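Local coordinates for dual function macrocyclase-peptidase POPB (Galerina marginata, PDB 5N4B), which removes the leader of a toxin precursor by cleaving after proline and then macrocyclises the released peptide in amanitin biosynthesis, as a serine-type peptidase, at residues T15-H20 with P35-W40; V605-K610 with V666-F671; S640-V645 with F671-T676. The protein carries 1 engineered substitution. All coordinates share one frame; numbering follows the deposited sequence.

Interaction 1 (T15-H20 with P35-W40); sequences TRRSDH and PDPYQW
The hydroxyl of Tyr38 is gripped twice: NH1 of Arg17 lies 2.9 Å from Tyr38 OH, with the oxygen in the guanidinium plane, and a water that also donates to Thr15 O bonds to the same hydroxyl. This guanidinium stands steeply to the phenol ring, at 74°, and lays one face on Pro37, whose CG is 3.6 Å from Arg17 NH1; a flat cation and a compact apolar ring suit each other here. Trp40 serves the backbone instead, its NE1 donating to Arg16 O over 2.8 Å with the oxygen close to the indole plane. Arg16 then folds over that indole: with CG anti to the backbone N (chi1 179°) and a bend at chi3, its guanidinium stacks on the five-membered ring, a cation-pi contact of 4.3 Å from CZ to the centroid, while NE is held by Glu47. Thr15 places its methyl CG2 against both aromatics, 3.6 Å from Tyr38 CE1. Further along, the backbones pair directly, Ser18 N to Pro37 O at 2.9 Å and Asp36 N to His20 O at 2.8 Å. Ser18 OG accepts from His20 N, closing an ST turn, and Pro37, with its fixed phi, takes the second place of the type I turn Asp36 to Gln39. Gln39 CG sits over the centre of the His20 ring, a CH-pi contact. The two segments flank strands 21-26 and 30-35; Trp40 leans on helix 46-64, Tyr38 on helix 668-680, and Asp36 bridges to Lys672 of that same helix.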
loop_
_atom_site.group_PDB
_atom_site.type_symbol
_atom_site.label_atom_id
_atom_site.label_comp_id
_atom_site.label_asym_id
_atom_site.label_seq_id
_atom_site.Cartn_x
_atom_site.Cartn_y
_atom_site.Cartn_z
ATOM N N THR A 15 -19.502 -4.857 -28.565
ATOM C CA THR A 15 -19.516 -3.833 -27.516
ATOM C C THR A 15 -20.207 -2.598 -28.060
ATOM O O THR A 15 -19.650 -1.891 -28.906
ATOM C CB THR A 15 -18.113 -3.505 -27.047
ATOM O OG1 THR A 15 -17.492 -4.722 -26.664
ATOM C CG2 THR A 15 -18.117 -2.572 -25.836
ATOM N N ARG A 16 -21.417 -2.348 -27.571
ATOM C CA ARG A 16 -22.208 -1.225 -28.039
ATOM C C ARG A 16 -21.461 0.075 -27.837
ATOM O O ARG A 16 -20.751 0.251 -26.850
ATOM C CB ARG A 16 -23.518 -1.178 -27.222
ATOM C CG ARG A 16 -24.438 -0.035 -27.593
ATOM C CD ARG A 16 -25.825 -0.291 -27.003
ATOM N NE ARG A 16 -25.825 -0.252 -25.545
ATOM C CZ ARG A 16 -26.021 0.852 -24.829
ATOM N NH1 ARG A 16 -26.250 2.024 -25.422
ATOM N NH2 ARG A 16 -25.998 0.794 -23.520
ATOM N N ARG A 17 -21.613 1.003 -28.785
ATOM C CA ARG A 17 -21.089 2.361 -28.690
ATOM C C ARG A 17 -22.261 3.301 -28.598
ATOM O O ARG A 17 -23.051 3.418 -29.551
ATOM C CB ARG A 17 -20.224 2.733 -29.884
ATOM C CG ARG A 17 -18.920 1.940 -29.918
ATOM C CD ARG A 17 -18.119 2.143 -31.212
ATOM N NE ARG A 17 -17.770 3.537 -31.429
ATOM C CZ ARG A 17 -16.778 4.192 -30.838
ATOM N NH1 ARG A 17 -16.003 3.593 -29.944
ATOM N NH2 ARG A 17 -16.514 5.460 -31.141
ATOM N N SER A 18 -22.404 3.952 -27.462
ATOM C CA SER A 18 -23.488 4.897 -27.298
ATOM C C SER A 18 -23.152 6.220 -27.963
ATOM O O SER A 18 -22.037 6.460 -28.435
ATOM C CB SER A 18 -23.798 5.094 -25.834
ATOM O OG SER A 18 -22.867 6.012 -25.276
ATOM N N ASP A 19 -24.162 7.088 -28.025
ATOM C CA ASP A 19 -23.971 8.422 -28.573
ATOM C C ASP A 19 -23.664 9.475 -27.493
ATOM O O ASP A 19 -23.704 10.675 -27.781
ATOM C CB ASP A 19 -25.200 8.825 -29.422
ATOM C CG ASP A 19 -26.430 9.146 -28.592
ATOM O OD1 ASP A 19 -26.440 8.929 -27.365
ATOM O OD2 ASP A 19 -27.432 9.629 -29.185
ATOM N N HIS A 20 -23.290 9.046 -26.283
ATOM C CA HIS A 20 -23.020 9.975 -25.186
ATOM C C HIS A 20 -21.834 10.878 -25.506
ATOM O O HIS A 20 -20.779 10.417 -25.949
ATOM C CB HIS A 20 -22.719 9.200 -23.906
ATOM C CG HIS A 20 -22.613 10.062 -22.698
ATOM N ND1 HIS A 20 -23.670 10.282 -21.838
ATOM C CD2 HIS A 20 -21.581 10.793 -22.220
ATOM C CE1 HIS A 20 -23.284 11.112 -20.883
ATOM N NE2 HIS A 20 -22.022 11.438 -21.097
ATOM N N PRO A 35 -16.655 12.537 -26.985
ATOM C CA PRO A 35 -17.551 11.367 -27.012
ATOM C C PRO A 35 -17.116 10.375 -25.945
ATOM O O PRO A 35 -15.922 10.151 -25.753
ATOM C CB PRO A 35 -17.326 10.784 -28.404
ATOM C CG PRO A 35 -16.874 11.980 -29.238
ATOM C CD PRO A 35 -15.974 12.742 -28.283
ATOM N N ASP A 36 -18.104 9.748 -25.291
ATOM C CA ASP A 36 -17.859 8.689 -24.302
ATOM C C ASP A 36 -18.773 7.517 -24.657
ATOM O O ASP A 36 -19.736 7.211 -23.942
ATOM C CB ASP A 36 -18.069 9.184 -22.874
ATOM C CG ASP A 36 -17.300 8.338 -21.810
ATOM O OD1 ASP A 36 -16.164 7.879 -22.103
ATOM O OD2 ASP A 36 -17.821 8.176 -20.683
ATOM N N PRO A 37 -18.472 6.818 -25.755
ATOM C CA PRO A 37 -19.358 5.755 -26.237
ATOM C C PRO A 37 -19.460 4.593 -25.296
ATOM O O PRO A 37 -20.363 3.756 -25.454
ATOM C CB PRO A 37 -18.723 5.338 -27.583
ATOM C CG PRO A 37 -17.320 5.795 -27.483
ATOM C CD PRO A 37 -17.346 7.053 -26.662
ATOM N N TYR A 38 -18.518 4.474 -24.342
ATOM C CA TYR A 38 -18.539 3.395 -23.363
ATOM C C TYR A 38 -18.948 3.890 -21.973
ATOM O O TYR A 38 -18.659 3.231 -20.958
ATOM C CB TYR A 38 -17.191 2.635 -23.348
ATOM C CG TYR A 38 -16.842 2.144 -24.751
ATOM C CD1 TYR A 38 -17.686 1.287 -25.456
ATOM C CD2 TYR A 38 -15.672 2.578 -25.387
ATOM C CE1 TYR A 38 -17.378 0.886 -26.727
ATOM C CE2 TYR A 38 -15.374 2.178 -26.650
ATOM C CZ TYR A 38 -16.204 1.341 -27.327
ATOM O OH TYR A 38 -15.889 0.974 -28.637
ATOM N N GLN A 39 -19.650 5.019 -21.908
ATOM C CA GLN A 39 -20.160 5.501 -20.623
ATOM C C GLN A 39 -20.967 4.430 -19.921
ATOM O O GLN A 39 -20.951 4.345 -18.689
ATOM C CB GLN A 39 -20.986 6.784 -20.823
ATOM C CG GLN A 39 -21.544 7.357 -19.500
ATOM C CD GLN A 39 -22.761 6.594 -19.000
ATOM O OE1 GLN A 39 -23.590 6.141 -19.796
ATOM N NE2 GLN A 39 -22.868 6.410 -17.675
ATOM N N TRP A 40 -21.666 3.591 -20.688
ATOM C CA TRP A 40 -22.533 2.562 -20.129
ATOM C C TRP A 40 -21.759 1.495 -19.359
ATOM O O TRP A 40 -22.339 0.816 -18.517
ATOM C CB TRP A 40 -23.422 1.956 -21.210
ATOM C CG TRP A 40 -22.690 1.282 -22.309
ATOM C CD1 TRP A 40 -22.207 1.856 -23.438
ATOM C CD2 TRP A 40 -22.354 -0.094 -22.358
ATOM N NE1 TRP A 40 -21.572 0.886 -24.203
ATOM C CE2 TRP A 40 -21.662 -0.316 -23.564
ATOM C CE3 TRP A 40 -22.589 -1.180 -21.508
ATOM C CZ2 TRP A 40 -21.210 -1.574 -23.946
ATOM C CZ3 TRP A 40 -22.131 -2.426 -21.886
ATOM C CH2 TRP A 40 -21.443 -2.616 -23.089
HETATM O O HOH W 1 -17.060 -1.211 -29.614
HETATM O O HOH W 2 -23.934 5.707 -22.324
#

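Interaction 2 (V605-K610 with V666-F671); sequences VADLLK and VPMHSF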
loop_
_atom_site.group_PDB
_atom_site.type_symbol
_atom_site.label_atom_id
_atom_site.label_comp_id
_atom_site.label_asym_id
_atom_site.label_seq_id
_atom_site.Cartn_x
_atom_site.Cartn_y
_atom_site.Cartn_z
ATOM N N VAL A 605 -6.260 3.295 -12.916
ATOM C CA VAL A 605 -7.005 4.474 -13.373
ATOM C C VAL A 605 -6.722 4.624 -14.867
ATOM O O VAL A 605 -5.614 4.338 -15.329
ATOM C CB VAL A 605 -6.552 5.719 -12.597
ATOM C CG1 VAL A 605 -7.145 6.962 -13.144
ATOM C CG2 VAL A 605 -6.856 5.551 -11.113
ATOM N N ALA A 606 -7.717 5.048 -15.646
ATOM C CA ALA A 606 -7.519 5.239 -17.087
ATOM C C ALA A 606 -8.371 6.341 -17.688
ATOM O O ALA A 606 -7.988 6.903 -18.739
ATOM C CB ALA A 606 -7.769 3.943 -17.855
ATOM N N ASP A 607 -9.507 6.663 -17.074
ATOM C CA ASP A 607 -10.351 7.773 -17.522
ATOM C C ASP A 607 -9.975 8.947 -16.623
ATOM O O ASP A 607 -10.507 9.118 -15.526
ATOM C CB ASP A 607 -11.821 7.415 -17.458
ATOM C CG ASP A 607 -12.695 8.543 -17.948
ATOM O OD1 ASP A 607 -12.230 9.703 -18.017
ATOM O OD2 ASP A 607 -13.887 8.276 -18.245
ATOM N N LEU A 608 -9.005 9.746 -17.064
ATOM C CA LEU A 608 -8.545 10.867 -16.250
ATOM C C LEU A 608 -9.439 12.102 -16.390
ATOM O O LEU A 608 -9.179 13.113 -15.724
ATOM C CB LEU A 608 -7.111 11.254 -16.580
ATOM C CG LEU A 608 -5.987 10.442 -16.032
ATOM C CD1 LEU A 608 -4.669 11.122 -16.394
ATOM C CD2 LEU A 608 -6.060 10.290 -14.524
ATOM N N LEU A 609 -10.485 12.043 -17.222
ATOM C CA LEU A 609 -11.474 13.111 -17.253
ATOM C C LEU A 609 -12.598 12.921 -16.252
ATOM O O LEU A 609 -13.212 13.910 -15.855
ATOM C CB LEU A 609 -12.069 13.309 -18.652
ATOM C CG LEU A 609 -11.080 13.728 -19.722
ATOM C CD1 LEU A 609 -11.789 13.895 -21.035
ATOM C CD2 LEU A 609 -10.359 14.980 -19.343
ATOM N N LYS A 610 -12.838 11.690 -15.783
ATOM C CA LYS A 610 -13.965 11.417 -14.887
ATOM C C LYS A 610 -13.553 10.760 -13.567
ATOM O O LYS A 610 -14.430 10.420 -12.771
ATOM C CB LYS A 610 -15.032 10.561 -15.602
ATOM C CG LYS A 610 -15.690 11.209 -16.844
ATOM C CD LYS A 610 -16.896 10.370 -17.424
ATOM C CE LYS A 610 -18.080 10.328 -16.480
ATOM N NZ LYS A 610 -19.298 9.660 -17.095
ATOM N N VAL A 666 -12.548 2.246 -9.319
ATOM C CA VAL A 666 -13.657 1.493 -9.893
ATOM C C VAL A 666 -13.258 0.876 -11.238
ATOM O O VAL A 666 -12.498 1.492 -12.013
ATOM C CB VAL A 666 -14.927 2.365 -10.027
ATOM C CG1 VAL A 666 -15.536 2.661 -8.658
ATOM C CG2 VAL A 666 -14.643 3.642 -10.766
ATOM N N PRO A 667 -13.733 -0.330 -11.542
ATOM C CA PRO A 667 -13.255 -1.060 -12.719
ATOM C C PRO A 667 -13.685 -0.468 -14.046
ATOM O O PRO A 667 -13.110 -0.852 -15.075
ATOM C CB PRO A 667 -13.809 -2.469 -12.511
ATOM C CG PRO A 667 -14.961 -2.265 -11.578
ATOM C CD PRO A 667 -14.586 -1.149 -10.703
ATOM N N MET A 668 -14.635 0.475 -14.073
ATOM C CA MET A 668 -14.996 1.128 -15.331
ATOM C C MET A 668 -13.796 1.740 -16.020
ATOM O O MET A 668 -13.784 1.810 -17.233
ATOM C CB MET A 668 -16.081 2.180 -15.097
ATOM C CG MET A 668 -15.636 3.439 -14.429
ATOM S SD MET A 668 -15.058 4.667 -15.623
ATOM C CE MET A 668 -14.377 5.929 -14.559
ATOM N N HIS A 669 -12.764 2.141 -15.275
ATOM C CA HIS A 669 -11.568 2.699 -15.878
ATOM C C HIS A 669 -10.976 1.698 -16.873
ATOM O O HIS A 669 -10.756 2.004 -18.049
ATOM C CB HIS A 669 -10.558 2.990 -14.770
ATOM C CG HIS A 669 -10.822 4.237 -14.019
ATOM N ND1 HIS A 669 -10.568 5.497 -14.534
ATOM C CD2 HIS A 669 -11.319 4.426 -12.775
ATOM C CE1 HIS A 669 -10.897 6.401 -13.636
ATOM N NE2 HIS A 669 -11.359 5.780 -12.558
ATOM N N SER A 670 -10.645 0.509 -16.378
ATOM C CA SER A 670 -10.131 -0.551 -17.217
ATOM C C SER A 670 -11.131 -0.992 -18.283
ATOM O O SER A 670 -10.739 -1.334 -19.404
ATOM C CB SER A 670 -9.807 -1.768 -16.378
ATOM O OG SER A 670 -8.644 -1.548 -15.614
ATOM N N PHE A 671 -12.424 -1.053 -17.947
ATOM C CA PHE A 671 -13.423 -1.463 -18.948
ATOM C C PHE A 671 -13.436 -0.501 -20.146
ATOM O O PHE A 671 -13.446 -0.936 -21.312
ATOM C CB PHE A 671 -14.825 -1.532 -18.343
ATOM C CG PHE A 671 -15.032 -2.551 -17.296
ATOM C CD1 PHE A 671 -14.100 -3.547 -17.025
ATOM C CD2 PHE A 671 -16.213 -2.511 -16.534
ATOM C CE1 PHE A 671 -14.361 -4.487 -16.011
ATOM C CE2 PHE A 671 -16.453 -3.434 -15.552
ATOM C CZ PHE A 671 -15.519 -4.417 -15.288
#
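The imidazole of His669 lies against Val605, whose CA sits over one ring face in a CH-pi contact, 4.1 Å from the centroid, while the methyl CG1 of Val605 comes within 3.8 Å of His669 CE1. Across the opposite face lies the CE of the preceding Met668, 3.6 Å above the ring plane. The methionine gets there by a curled chain, chi1 74° and chi2 88°, which brings the terminal methyl CE back over its neighbour and to 4.1 Å from Asp607 CB. Held between two apolar groups, the ring directs ND1 at the backbone: Asp607 N donates to His669 ND1 over 3.0 Å, nearly straight at 165° and in the ring plane, which is consistent with an ND1 that carries no proton. Ala606 is small enough for its CB to approach the backbone, 3.6 Å from His669 O. All of this lies in the alpha/beta-hydrolase domain, where the loop after strand 598-602 meets the start of helix 668-680, close to the catalytic centre: the side chain of Val605 is about 6 Å from that of Ala578, the engineered residue at the charge-relay serine position, and that of His669 about 9 Å from that of Asp662. Asp607 ties its own loop together, OD1 taking weak bonds from Leu609 N and Lys610 N, whereas its OD2 forms a salt bridge with Lys672, one turn further along the helix from Met668.

Interaction 3 (S640-V645 with F671-T676); sequences SPVHNV and FKFIAT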
loop_
_atom_site.group_PDB
_atom_site.type_symbol
_atom_site.label_atom_id
_atom_site.label_comp_id
_atom_site.label_asym_id
_atom_site.label_seq_id
_atom_site.Cartn_x
_atom_site.Cartn_y
_atom_site.Cartn_z
ATOM N N SER A 640 -4.722 11.389 -20.656
ATOM C CA SER A 640 -5.721 10.405 -20.213
ATOM C C SER A 640 -5.720 9.200 -21.133
ATOM O O SER A 640 -6.018 9.367 -22.322
ATOM C CB SER A 640 -7.067 11.053 -20.334
ATOM O OG SER A 640 -8.063 10.160 -19.909
ATOM N N PRO A 641 -5.422 7.994 -20.668
ATOM C CA PRO A 641 -5.261 6.875 -21.615
ATOM C C PRO A 641 -6.506 6.586 -22.421
ATOM O O PRO A 641 -6.400 6.321 -23.620
ATOM C CB PRO A 641 -4.836 5.705 -20.694
ATOM C CG PRO A 641 -4.143 6.404 -19.550
ATOM C CD PRO A 641 -4.894 7.678 -19.333
ATOM N N VAL A 642 -7.683 6.654 -21.816
ATOM C CA VAL A 642 -8.930 6.356 -22.524
ATOM C C VAL A 642 -9.159 7.319 -23.668
ATOM O O VAL A 642 -9.895 6.980 -24.592
ATOM C CB VAL A 642 -10.081 6.436 -21.500
ATOM C CG1 VAL A 642 -11.445 6.606 -22.155
ATOM C CG2 VAL A 642 -10.096 5.186 -20.592
ATOM N N HIS A 643 -8.554 8.500 -23.635
ATOM C CA HIS A 643 -8.783 9.536 -24.636
ATOM C C HIS A 643 -7.662 9.703 -25.642
ATOM O O HIS A 643 -7.751 10.614 -26.467
ATOM C CB HIS A 643 -9.087 10.857 -23.945
ATOM C CG HIS A 643 -10.253 10.744 -23.035
ATOM N ND1 HIS A 643 -10.136 10.528 -21.676
ATOM C CD2 HIS A 643 -11.576 10.682 -23.312
ATOM C CE1 HIS A 643 -11.332 10.360 -21.160
ATOM N NE2 HIS A 643 -12.229 10.456 -22.132
ATOM N N ASN A 644 -6.638 8.848 -25.616
ATOM C CA ASN A 644 -5.483 9.012 -26.478
ATOM C C ASN A 644 -5.119 7.767 -27.266
ATOM O O ASN A 644 -4.006 7.675 -27.790
ATOM C CB ASN A 644 -4.327 9.569 -25.670
ATOM C CG ASN A 644 -4.556 11.023 -25.347
ATOM O OD1 ASN A 644 -4.334 11.913 -26.194
ATOM N ND2 ASN A 644 -5.101 11.297 -24.169
ATOM N N VAL A 645 -6.018 6.792 -27.362
ATOM C CA VAL A 645 -5.764 5.592 -28.160
ATOM C C VAL A 645 -5.844 5.960 -29.631
ATOM O O VAL A 645 -6.701 6.743 -30.031
ATOM C CB VAL A 645 -6.774 4.492 -27.801
ATOM C CG1 VAL A 645 -6.531 3.286 -28.669
ATOM C CG2 VAL A 645 -6.694 4.143 -26.334
ATOM N N PHE A 671 -12.424 -1.053 -17.947
ATOM C CA PHE A 671 -13.423 -1.463 -18.948
ATOM C C PHE A 671 -13.436 -0.501 -20.146
ATOM O O PHE A 671 -13.446 -0.936 -21.312
ATOM C CB PHE A 671 -14.825 -1.532 -18.343
ATOM C CG PHE A 671 -15.032 -2.551 -17.296
ATOM C CD1 PHE A 671 -14.100 -3.547 -17.025
ATOM C CD2 PHE A 671 -16.213 -2.511 -16.534
ATOM C CE1 PHE A 671 -14.361 -4.487 -16.011
ATOM C CE2 PHE A 671 -16.453 -3.434 -15.552
ATOM C CZ PHE A 671 -15.519 -4.417 -15.288
ATOM N N LYS A 672 -13.443 0.799 -19.878
ATOM C CA LYS A 672 -13.420 1.747 -20.976
ATOM C C LYS A 672 -12.130 1.623 -21.762
ATOM O O LYS A 672 -12.127 1.706 -22.991
ATOM C CB LYS A 672 -13.591 3.170 -20.477
ATOM C CG LYS A 672 -14.974 3.507 -19.968
ATOM C CD LYS A 672 -15.056 5.017 -19.706
ATOM C CE LYS A 672 -16.332 5.344 -19.061
ATOM N NZ LYS A 672 -16.339 6.775 -18.779
ATOM N N PHE A 673 -11.008 1.457 -21.068
ATOM C CA PHE A 673 -9.738 1.388 -21.774
ATOM C C PHE A 673 -9.699 0.187 -22.712
ATOM O O PHE A 673 -9.333 0.324 -23.886
ATOM C CB PHE A 673 -8.552 1.438 -20.813
ATOM C CG PHE A 673 -7.229 1.531 -21.500
ATOM C CD1 PHE A 673 -6.892 2.697 -22.166
ATOM C CD2 PHE A 673 -6.374 0.464 -21.522
ATOM C CE1 PHE A 673 -5.670 2.823 -22.796
ATOM C CE2 PHE A 673 -5.133 0.575 -22.159
ATOM C CZ PHE A 673 -4.811 1.762 -22.814
ATOM N N ILE A 674 -10.075 -0.999 -22.228
ATOM C CA ILE A 674 -9.994 -2.201 -23.064
ATOM C C ILE A 674 -11.008 -2.123 -24.209
ATOM O O ILE A 674 -10.722 -2.525 -25.344
ATOM C CB ILE A 674 -10.095 -3.503 -22.257
ATOM C CG1 ILE A 674 -9.632 -4.732 -23.065
ATOM C CG2 ILE A 674 -11.501 -3.706 -21.777
ATOM C CD1 ILE A 674 -8.181 -4.698 -23.461
ATOM N N ALA A 675 -12.195 -1.578 -23.951
ATOM C CA ALA A 675 -13.163 -1.438 -25.041
ATOM C C ALA A 675 -12.644 -0.494 -26.117
ATOM O O ALA A 675 -12.857 -0.719 -27.318
ATOM C CB ALA A 675 -14.487 -0.941 -24.459
ATOM N N THR A 676 -11.957 0.567 -25.698
ATOM C CA THR A 676 -11.392 1.531 -26.632
ATOM C C THR A 676 -10.234 0.924 -27.421
ATOM O O THR A 676 -10.115 1.136 -28.633
ATOM C CB THR A 676 -10.979 2.790 -25.848
ATOM O OG1 THR A 676 -12.132 3.335 -25.198
ATOM C CG2 THR A 676 -10.435 3.846 -26.737
#
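Apolar contacts carry this pairing, and Phe673 is at their centre. With CG anti to the backbone N (chi1 -173°), its ring swings out from the helix toward the loop, bringing CE1 3.7 Å from Pro641 CB and 3.9 Å from Val645 CG2; Pro641 O lies near the ring plane, at the edge. Val642 touches mainly through CG2, which rests on the base of the helix side chains, 4.0 Å from Lys672 CB and nearly as close to Phe673 CB. One turn on, the methyl of Thr676 takes over, its CG2 lying 3.8 Å from Val645 CG2 and meeting Val642 O as well. The beta-branched residues offer short, blunt methyls that fit between loop and helix. In the alpha/beta-hydrolase fold this joins the loop from helix 630-636 to strand 653-659 with helix 668-680, and Phe673 reaches on to Met585 and Val589 of helix 579-590.

The hydrogen bonds between residues of these segments run within the loop or the helix. Thr676 OG1 donates back to Lys672 O at 2.7 Å, and Thr676 N reaches that oxygen from the opposite face of the carbonyl plane. In the loop, Ser640 O accepts from His643 N and, at 2.8 Å, from Asn644 ND2, which also reaches Tyr637 O; Ser640 OG pairs with His643 ND1 and Leu608 N. As for charge, the extended chain of Lys672 carries NZ to salt bridges with Asp36, Glu42 and Asp607.

Near the N terminus, interaction 1 closes a short loop around strands 21-26 and 30-35 and is complete long before the others open. Interactions 2 and 3 follow in the hydrolase domain and cross: 605-610 comes first, then 640-645, and their partners 666-671 and 671-676 follow one another, running into and along helix 668-680 and sharing Phe671. That helix gathers the loop after strand 598-602 and the loop before strand 653-659, which also touch each other where Leu608 N lies 3.0 Å from Ser640 OG, a probable hydrogen bond. Lys672 links all three contacts, its NZ 2.8 Å from Asp36 OD2 and 2.9 Å from Asp607 OD2, so the N-terminal segment is fastened to the catalytic domain.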